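Local coordinates for protein KLLA0E08119p (Kluyveromyces lactis, PDB 3VA7) that probably carboxylates urea to urea-1-carboxylate with biotin and ATP, this piece spanning the biotin carboxylase, carboxyltransferase and biotin carrier domains, at residues A[1052-1057]-A[1065-1070]. Numbering follows the deposited sequence.
Sequences TAWDKL and DHPWLL
The backbones of Trp1054 and Trp1068 pair in a single antiparallel beta bridge, as a non-hydrogen-bonded pair, within the loop that joins strands 1045-1049 and 1075-1081 of the carboxyltransferase part. Two nearly straight backbone bonds flank Trp1054: Asp1055 N to Pro1067 O at 2.9 Å, and Leu1069 N to Ala1053 O at 3.2 Å. The Trp1054 side chain leaves the backbone with CG anti to N (chi1 170°), and its indole swings back beside Pro1067. Beyond CB and CG, the fused atoms CD2 and CE2 lie within van der Waals reach of Pro1067 CB. That carbon sits over the face of the six-membered ring, 3.4 Å from its centroid and 8° off the normal, a CH-pi contact. CE3 also nears Trp1068 N, while CZ3 comes to 4.0 Å from Trp1068 CE3 at the edge of the second indole. At the far rim, CZ2 and CH2 touch Pro1067 CB and CG. With an alanine in place of Trp1054, Pro1067 CB would probably lose the ring face it rests on, and a gap would open beside Trp1068 and Tyr601. Tyr601 touches both Trp1054 and Pro1067. Asp1055 CB packs against Leu1069 CD1; its OD1 accepts from Ile1059 N and its OD2 bonds to Gly1060 N and His1062 NE2. Ala1053 O also accepts from a water at 2.8 Å, which in turn takes the hydrogen of Leu1070 N.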
loop_
_atom_site.group_PDB
_atom_site.type_symbol
_atom_site.label_atom_id
_atom_site.label_comp_id
_atom_site.label_asym_id
_atom_site.label_seq_id
_atom_site.Cartn_x
_atom_site.Cartn_y
_atom_site.Cartn_z
ATOM N N THR A 1052 -8.213 -5.531 10.581
ATOM C CA THR A 1052 -7.447 -6.369 9.672
ATOM C C THR A 1052 -6.333 -7.071 10.388
ATOM O O THR A 1052 -5.647 -6.481 11.215
ATOM C CB THR A 1052 -6.819 -5.545 8.503
ATOM O OG1 THR A 1052 -6.161 -6.455 7.605
ATOM C CG2 THR A 1052 -5.861 -4.512 9.018
ATOM N N ALA A 1053 -6.160 -8.333 10.068
ATOM C CA ALA A 1053 -5.060 -9.062 10.611
ATOM C C ALA A 1053 -3.910 -9.045 9.560
ATOM O O ALA A 1053 -3.147 -10.031 9.424
ATOM C CB ALA A 1053 -5.522 -10.460 10.928
ATOM N N TRP A 1054 -3.806 -7.945 8.810
ATOM C CA TRP A 1054 -2.645 -7.706 7.950
ATOM C C TRP A 1054 -2.082 -6.328 8.194
ATOM O O TRP A 1054 -2.789 -5.349 8.044
ATOM C CB TRP A 1054 -3.058 -7.803 6.505
ATOM C CG TRP A 1054 -2.035 -7.345 5.500
ATOM C CD1 TRP A 1054 -1.899 -6.078 4.944
ATOM C CD2 TRP A 1054 -1.033 -8.174 4.865
ATOM N NE1 TRP A 1054 -0.878 -6.089 4.005
ATOM C CE2 TRP A 1054 -0.323 -7.347 3.954
ATOM C CE3 TRP A 1054 -0.656 -9.535 5.000
ATOM C CZ2 TRP A 1054 0.751 -7.827 3.193
ATOM C CZ3 TRP A 1054 0.393 -10.014 4.212
ATOM C CH2 TRP A 1054 1.088 -9.154 3.317
ATOM N N ASP A 1055 -0.813 -6.240 8.531
ATOM C CA ASP A 1055 -0.195 -4.988 8.942
ATOM C C ASP A 1055 0.854 -4.703 7.853
ATOM O O ASP A 1055 2.058 -5.032 7.979
ATOM C CB ASP A 1055 0.379 -5.202 10.358
ATOM C CG ASP A 1055 1.259 -4.057 10.868
ATOM O OD1 ASP A 1055 1.440 -3.026 10.156
ATOM O OD2 ASP A 1055 1.811 -4.207 12.003
ATOM N N LYS A 1056 0.396 -4.127 6.748
ATOM C CA LYS A 1056 1.266 -3.930 5.557
ATOM C C LYS A 1056 2.697 -3.449 5.882
ATOM O O LYS A 1056 3.680 -3.920 5.339
ATOM C CB LYS A 1056 0.616 -2.929 4.603
ATOM C CG LYS A 1056 1.409 -2.735 3.360
ATOM C CD LYS A 1056 0.700 -1.788 2.464
ATOM C CE LYS A 1056 1.191 -0.376 2.664
ATOM N NZ LYS A 1056 0.173 0.543 2.127
ATOM N N LEU A 1057 2.801 -2.470 6.755
ATOM C CA LEU A 1057 4.096 -1.909 7.067
ATOM C C LEU A 1057 4.641 -2.456 8.402
ATOM O O LEU A 1057 5.638 -1.918 8.935
ATOM C CB LEU A 1057 3.950 -0.400 7.153
ATOM C CG LEU A 1057 3.331 0.304 5.941
ATOM C CD1 LEU A 1057 3.219 1.861 6.185
ATOM C CD2 LEU A 1057 4.160 0.010 4.759
ATOM N N ASP A 1065 6.604 -10.252 13.350
ATOM C CA ASP A 1065 7.709 -9.722 12.549
ATOM C C ASP A 1065 7.425 -9.596 11.045
ATOM O O ASP A 1065 8.190 -8.967 10.321
ATOM C CB ASP A 1065 8.967 -10.569 12.803
ATOM C CG ASP A 1065 9.570 -10.316 14.200
ATOM O OD1 ASP A 1065 9.529 -9.140 14.714
ATOM O OD2 ASP A 1065 10.091 -11.294 14.792
ATOM N N HIS A 1066 6.338 -10.197 10.568
ATOM C CA HIS A 1066 5.889 -9.947 9.197
ATOM C C HIS A 1066 4.448 -9.386 9.119
ATOM O O HIS A 1066 3.732 -9.406 10.131
ATOM C CB HIS A 1066 6.044 -11.211 8.381
ATOM C CG HIS A 1066 5.792 -12.437 9.160
ATOM N ND1 HIS A 1066 6.806 -13.296 9.532
ATOM C CD2 HIS A 1066 4.644 -12.958 9.655
ATOM C CE1 HIS A 1066 6.286 -14.303 10.216
ATOM N NE2 HIS A 1066 4.978 -14.119 10.307
ATOM N N PRO A 1067 4.008 -8.924 7.923
ATOM C CA PRO A 1067 2.641 -8.366 7.770
ATOM C C PRO A 1067 1.483 -9.295 8.143
ATOM O O PRO A 1067 0.486 -8.819 8.675
ATOM C CB PRO A 1067 2.554 -8.006 6.278
ATOM C CG PRO A 1067 3.943 -7.991 5.775
ATOM C CD PRO A 1067 4.724 -8.965 6.630
ATOM N N TRP A 1068 1.574 -10.594 7.893
ATOM C CA TRP A 1068 0.470 -11.465 8.275
ATOM C C TRP A 1068 0.550 -11.803 9.762
ATOM O O TRP A 1068 1.516 -12.412 10.213
ATOM C CB TRP A 1068 0.412 -12.728 7.430
ATOM C CG TRP A 1068 1.666 -13.580 7.440
ATOM C CD1 TRP A 1068 1.883 -14.708 8.182
ATOM C CD2 TRP A 1068 2.864 -13.371 6.662
ATOM N NE1 TRP A 1068 3.158 -15.213 7.934
ATOM C CE2 TRP A 1068 3.772 -14.422 6.998
ATOM C CE3 TRP A 1068 3.252 -12.414 5.712
ATOM C CZ2 TRP A 1068 5.042 -14.536 6.420
ATOM C CZ3 TRP A 1068 4.539 -12.512 5.134
ATOM C CH2 TRP A 1068 5.419 -13.567 5.496
ATOM N N LEU A 1069 -0.452 -11.382 10.526
ATOM C CA LEU A 1069 -0.380 -11.487 11.962
ATOM C C LEU A 1069 -0.640 -12.926 12.438
ATOM O O LEU A 1069 -0.131 -13.341 13.495
ATOM C CB LEU A 1069 -1.330 -10.485 12.608
ATOM C CG LEU A 1069 -0.906 -9.071 13.069
ATOM C CD1 LEU A 1069 0.361 -8.513 12.422
ATOM C CD2 LEU A 1069 -2.036 -8.002 13.025
ATOM N N LEU A 1070 -1.396 -13.710 11.663
ATOM C CA LEU A 1070 -1.764 -15.055 12.108
ATOM C C LEU A 1070 -0.951 -16.191 11.523
ATOM O O LEU A 1070 -0.337 -16.059 10.477
ATOM C CB LEU A 1070 -3.248 -15.312 11.853
ATOM C CG LEU A 1070 -4.203 -14.211 12.301
ATOM C CD1 LEU A 1070 -5.597 -14.515 11.925
ATOM C CD2 LEU A 1070 -4.118 -13.965 13.800
HETATM O O HOH W 1 -2.745 -12.797 9.285
#